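Local coordinates for protein putative NADPH:quinone reductase (Bacillus thuringiensis, PDB 3GMS) that is of unproven function but probably reduces quinones with NADPH, like the quinone reductases among the zinc-binding dehydrogenases, at residues L142-G154 and N169-H181. Numbering follows the deposited sequence.
Sequences LQRNDVLLVNACG and NFRLIAVTRNNKH
L142 CD1 sits over the centre of one face of the F170 ring, a CH-pi contact 3.7 Å from the centroid, while L148 CD2 touches F170 CE1 at 3.6 Å; together they illustrate how a beta-alpha-beta crossover closes. Strands 147-150 and 171-176 run parallel as neighbours in the six-stranded sheet of a Rossmann-type domain, joined by helix 156-168. F170, N169 and V175 bury the most surface in the contact. F170 stands just ahead of its strand, and with CG held between the backbone N and the carbonyl carbon (chi1 64°) its ring meets both leucines. S165 of the connecting helix also touches this phenyl group.

At the helix exit, N169 O accepts from N145 N, 2.9 Å away, in the type II turn from Q143 to D146. The N169 side-chain amide stacks on the R144 guanidinium with the planes 21° apart, and N169 CB lies over one face of that group, toward its rim. R144 NH1 and N169 ND2 are both donors, so this is packing and not a hydrogen bond.

Between the strands, R171 N donates to D146 O and I173 N to L148 O, while L148 N and V150 N donate back to R171 O and I173 O. On the helix side, L172 CD1 presses tightly on V150 CG2, 3.5 Å away. V175 makes the last backbone hydrogen bonds between the segments: its CB lies 4.0 Å from N151 CB, its N donates to V150 O, and its O accepts from C153 N at 3.1 Å.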
loop_
_atom_site.group_PDB
_atom_site.type_symbol
_atom_site.label_atom_id
_atom_site.label_comp_id
_atom_site.label_asym_id
_atom_site.label_seq_id
_atom_site.Cartn_x
_atom_site.Cartn_y
_atom_site.Cartn_z
ATOM N N LEU A 142 14.426 10.858 5.533
ATOM C CA LEU A 142 14.228 11.551 6.811
ATOM C C LEU A 142 15.417 11.330 7.723
ATOM O O LEU A 142 15.968 10.230 7.828
ATOM C CB LEU A 142 12.946 11.104 7.505
ATOM C CG LEU A 142 11.618 11.410 6.777
ATOM C CD1 LEU A 142 10.511 10.539 7.418
ATOM C CD2 LEU A 142 11.280 12.912 6.769
ATOM N N GLN A 143 15.765 12.394 8.428
ATOM C CA GLN A 143 16.893 12.389 9.347
ATOM C C GLN A 143 16.392 12.310 10.766
ATOM O O GLN A 143 15.230 12.604 11.042
ATOM C CB GLN A 143 17.736 13.673 9.156
ATOM C CG GLN A 143 18.443 13.766 7.791
ATOM C CD GLN A 143 19.253 12.516 7.447
ATOM O OE1 GLN A 143 20.199 12.148 8.150
ATOM N NE2 GLN A 143 18.885 11.858 6.355
ATOM N N ARG A 144 17.267 11.889 11.674
ATOM C CA ARG A 144 16.934 11.862 13.095
ATOM C C ARG A 144 16.263 13.178 13.546
ATOM O O ARG A 144 16.740 14.270 13.252
ATOM C CB ARG A 144 18.187 11.541 13.940
ATOM C CG ARG A 144 17.943 11.555 15.469
ATOM C CD ARG A 144 19.218 11.185 16.280
ATOM N NE ARG A 144 19.523 9.754 16.206
ATOM C CZ ARG A 144 18.954 8.814 16.966
ATOM N NH1 ARG A 144 19.298 7.546 16.800
ATOM N NH2 ARG A 144 18.037 9.131 17.884
ATOM N N ASN A 145 15.116 13.051 14.194
ATOM C CA ASN A 145 14.345 14.183 14.723
ATOM C C ASN A 145 13.596 15.052 13.707
ATOM O O ASN A 145 12.970 16.052 14.082
ATOM C CB ASN A 145 15.203 15.032 15.676
ATOM C CG ASN A 145 15.667 14.237 16.881
ATOM O OD1 ASN A 145 14.918 13.422 17.437
ATOM N ND2 ASN A 145 16.910 14.444 17.272
ATOM N N ASP A 146 13.619 14.686 12.425
ATOM C CA ASP A 146 12.790 15.423 11.485
ATOM C C ASP A 146 11.338 15.299 11.899
ATOM O O ASP A 146 10.929 14.299 12.517
ATOM C CB ASP A 146 12.927 14.933 10.021
ATOM C CG ASP A 146 14.204 15.428 9.328
ATOM O OD1 ASP A 146 14.831 16.412 9.797
ATOM O OD2 ASP A 146 14.578 14.819 8.297
ATOM N N VAL A 147 10.568 16.309 11.526
ATOM C CA VAL A 147 9.139 16.335 11.765
ATOM C C VAL A 147 8.367 16.033 10.470
ATOM O O VAL A 147 8.430 16.806 9.496
ATOM C CB VAL A 147 8.738 17.658 12.306
ATOM C CG1 VAL A 147 7.284 17.659 12.641
ATOM C CG2 VAL A 147 9.592 17.964 13.523
ATOM N N LEU A 148 7.662 14.890 10.473
ATOM C CA LEU A 148 6.883 14.419 9.310
ATOM C C LEU A 148 5.390 14.598 9.591
ATOM O O LEU A 148 4.928 14.211 10.686
ATOM C CB LEU A 148 7.184 12.928 9.048
ATOM C CG LEU A 148 6.354 12.315 7.916
ATOM C CD1 LEU A 148 6.798 12.948 6.614
ATOM C CD2 LEU A 148 6.532 10.785 7.874
ATOM N N LEU A 149 4.666 15.204 8.653
ATOM C CA LEU A 149 3.191 15.249 8.668
ATOM C C LEU A 149 2.655 14.165 7.726
ATOM O O LEU A 149 3.142 14.033 6.585
ATOM C CB LEU A 149 2.685 16.578 8.145
ATOM C CG LEU A 149 3.284 17.857 8.792
ATOM C CD1 LEU A 149 2.662 19.102 8.199
ATOM C CD2 LEU A 149 3.074 17.836 10.326
ATOM N N VAL A 150 1.640 13.427 8.182
ATOM C CA VAL A 150 0.957 12.435 7.326
ATOM C C VAL A 150 -0.547 12.599 7.523
ATOM O O VAL A 150 -1.049 12.409 8.644
ATOM C CB VAL A 150 1.369 11.004 7.689
ATOM C CG1 VAL A 150 0.611 9.983 6.763
ATOM C CG2 VAL A 150 2.903 10.812 7.531
ATOM N N ASN A 151 -1.261 12.958 6.472
ATOM C CA ASN A 151 -2.713 12.998 6.576
ATOM C C ASN A 151 -3.389 11.671 6.206
ATOM O O ASN A 151 -2.721 10.704 5.793
ATOM C CB ASN A 151 -3.312 14.218 5.838
ATOM C CG ASN A 151 -3.143 14.154 4.308
ATOM O OD1 ASN A 151 -2.820 13.128 3.780
ATOM N ND2 ASN A 151 -3.376 15.265 3.621
ATOM N N ALA A 152 -4.718 11.628 6.325
ATOM C CA ALA A 152 -5.463 10.348 6.263
ATOM C C ALA A 152 -4.748 9.255 7.082
ATOM O O ALA A 152 -4.638 8.099 6.656
ATOM C CB ALA A 152 -5.678 9.914 4.774
ATOM N N CYS A 153 -4.265 9.631 8.269
ATOM C CA CYS A 153 -3.315 8.807 8.979
ATOM C C CYS A 153 -3.991 7.640 9.686
ATOM O O CYS A 153 -3.318 6.749 10.178
ATOM C CB CYS A 153 -2.465 9.635 9.937
ATOM S SG CYS A 153 -0.801 8.965 10.295
ATOM N N GLY A 154 -5.314 7.633 9.715
ATOM C CA GLY A 154 -6.038 6.467 10.258
ATOM C C GLY A 154 -6.025 5.262 9.309
ATOM O O GLY A 154 -6.490 4.187 9.658
ATOM N N ASN A 169 13.552 6.934 14.160
ATOM C CA ASN A 169 13.802 8.066 15.081
ATOM C C ASN A 169 13.466 9.428 14.500
ATOM O O ASN A 169 14.300 10.333 14.486
ATOM C CB ASN A 169 15.259 8.044 15.570
ATOM C CG ASN A 169 15.644 6.720 16.175
ATOM O OD1 ASN A 169 15.090 6.310 17.199
ATOM N ND2 ASN A 169 16.604 6.045 15.559
ATOM N N PHE A 170 12.238 9.594 14.019
ATOM C CA PHE A 170 11.768 10.891 13.591
ATOM C C PHE A 170 10.457 11.110 14.285
ATOM O O PHE A 170 9.947 10.199 14.940
ATOM C CB PHE A 170 11.659 11.034 12.059
ATOM C CG PHE A 170 10.645 10.104 11.409
ATOM C CD1 PHE A 170 9.294 10.423 11.378
ATOM C CD2 PHE A 170 11.082 8.953 10.767
ATOM C CE1 PHE A 170 8.358 9.607 10.759
ATOM C CE2 PHE A 170 10.185 8.105 10.155
ATOM C CZ PHE A 170 8.807 8.420 10.126
ATOM N N ARG A 171 9.941 12.329 14.182
ATOM C CA ARG A 171 8.777 12.738 14.924
ATOM C C ARG A 171 7.598 12.763 13.960
ATOM O O ARG A 171 7.616 13.511 12.976
ATOM C CB ARG A 171 9.046 14.125 15.558
ATOM C CG ARG A 171 7.932 14.627 16.443
ATOM C CD ARG A 171 8.277 15.974 17.134
ATOM N NE ARG A 171 7.157 16.406 17.976
ATOM C CZ ARG A 171 6.766 17.672 18.119
ATOM N NH1 ARG A 171 7.410 18.634 17.460
ATOM N NH2 ARG A 171 5.721 17.973 18.905
ATOM N N LEU A 172 6.586 11.924 14.214
ATOM C CA LEU A 172 5.390 11.940 13.389
ATOM C C LEU A 172 4.263 12.746 13.978
ATOM O O LEU A 172 3.818 12.509 15.105
ATOM C CB LEU A 172 4.877 10.508 13.095
ATOM C CG LEU A 172 3.500 10.465 12.416
ATOM C CD1 LEU A 172 3.602 10.828 10.922
ATOM C CD2 LEU A 172 2.855 9.090 12.562
ATOM N N ILE A 173 3.789 13.696 13.199
ATOM C CA ILE A 173 2.529 14.317 13.479
ATOM C C ILE A 173 1.448 13.735 12.566
ATOM O O ILE A 173 1.360 14.033 11.356
ATOM C CB ILE A 173 2.620 15.893 13.407
ATOM C CG1 ILE A 173 3.669 16.428 14.399
ATOM C CG2 ILE A 173 1.190 16.507 13.599
ATOM C CD1 ILE A 173 4.127 17.889 14.139
ATOM N N ALA A 174 0.611 12.872 13.156
ATOM C CA ALA A 174 -0.528 12.279 12.452
ATOM C C ALA A 174 -1.655 13.271 12.301
ATOM O O ALA A 174 -2.043 13.932 13.285
ATOM C CB ALA A 174 -1.051 11.036 13.217
ATOM N N VAL A 175 -2.172 13.377 11.089
ATOM C CA VAL A 175 -3.355 14.191 10.787
ATOM C C VAL A 175 -4.491 13.278 10.359
ATOM O O VAL A 175 -4.371 12.539 9.373
ATOM C CB VAL A 175 -3.052 15.250 9.677
ATOM C CG1 VAL A 175 -4.268 16.126 9.388
ATOM C CG2 VAL A 175 -1.862 16.095 10.067
ATOM N N THR A 176 -5.603 13.340 11.093
ATOM C CA THR A 176 -6.739 12.451 10.894
ATOM C C THR A 176 -8.036 13.253 10.746
ATOM O O THR A 176 -8.125 14.420 11.196
ATOM C CB THR A 176 -6.922 11.475 12.095
ATOM O OG1 THR A 176 -7.147 12.238 13.297
ATOM C CG2 THR A 176 -5.710 10.565 12.292
ATOM N N ARG A 177 -9.037 12.624 10.130
ATOM C CA ARG A 177 -10.354 13.233 9.917
ATOM C C ARG A 177 -11.242 13.171 11.158
ATOM O O ARG A 177 -12.275 13.848 11.210
ATOM C CB ARG A 177 -11.107 12.489 8.801
ATOM C CG ARG A 177 -11.071 13.143 7.435
ATOM C CD ARG A 177 -9.779 12.806 6.674
ATOM N NE ARG A 177 -9.511 11.368 6.526
ATOM C CZ ARG A 177 -10.024 10.591 5.571
ATOM N NH1 ARG A 177 -10.857 11.098 4.671
ATOM N NH2 ARG A 177 -9.709 9.298 5.521
ATOM N N ASN A 178 -10.874 12.307 12.100
ATOM C CA ASN A 178 -11.663 12.042 13.305
ATOM C C ASN A 178 -10.802 11.369 14.366
ATOM O O ASN A 178 -9.580 11.249 14.215
ATOM C CB ASN A 178 -12.904 11.192 12.974
ATOM C CG ASN A 178 -12.542 9.847 12.365
ATOM O OD1 ASN A 178 -11.611 9.175 12.807
ATOM N ND2 ASN A 178 -13.270 9.460 11.342
ATOM N N ASN A 179 -11.422 10.922 15.454
ATOM C CA ASN A 179 -10.642 10.372 16.555
ATOM C C ASN A 179 -10.616 8.845 16.593
ATOM O O ASN A 179 -10.105 8.265 17.545
ATOM C CB ASN A 179 -11.116 10.955 17.904
ATOM C CG ASN A 179 -12.563 10.595 18.216
ATOM O OD1 ASN A 179 -13.254 9.967 17.392
ATOM N ND2 ASN A 179 -13.037 10.998 19.407
ATOM N N LYS A 180 -11.128 8.209 15.541
ATOM C CA LYS A 180 -11.292 6.739 15.497
ATOM C C LYS A 180 -10.007 5.940 15.649
ATOM O O LYS A 180 -10.024 4.839 16.214
ATOM C CB LYS A 180 -12.021 6.306 14.234
ATOM C CG LYS A 180 -13.500 6.173 14.444
ATOM C CD LYS A 180 -14.256 6.771 13.306
ATOM C CE LYS A 180 -15.675 7.081 13.762
ATOM N NZ LYS A 180 -16.462 7.612 12.638
ATOM N N HIS A 181 -8.895 6.492 15.176
ATOM C CA HIS A 181 -7.618 5.792 15.264
ATOM C C HIS A 181 -6.609 6.409 16.234
ATOM O O HIS A 181 -5.476 5.954 16.320
ATOM C CB HIS A 181 -7.008 5.624 13.854
ATOM C CG HIS A 181 -7.915 4.920 12.886
ATOM N ND1 HIS A 181 -8.901 5.572 12.174
ATOM C CD2 HIS A 181 -7.976 3.622 12.507
ATOM C CE1 HIS A 181 -9.524 4.708 11.394
ATOM N NE2 HIS A 181 -8.978 3.518 11.575
HETATM O O HOH W 1 -7.918 9.563 9.006
#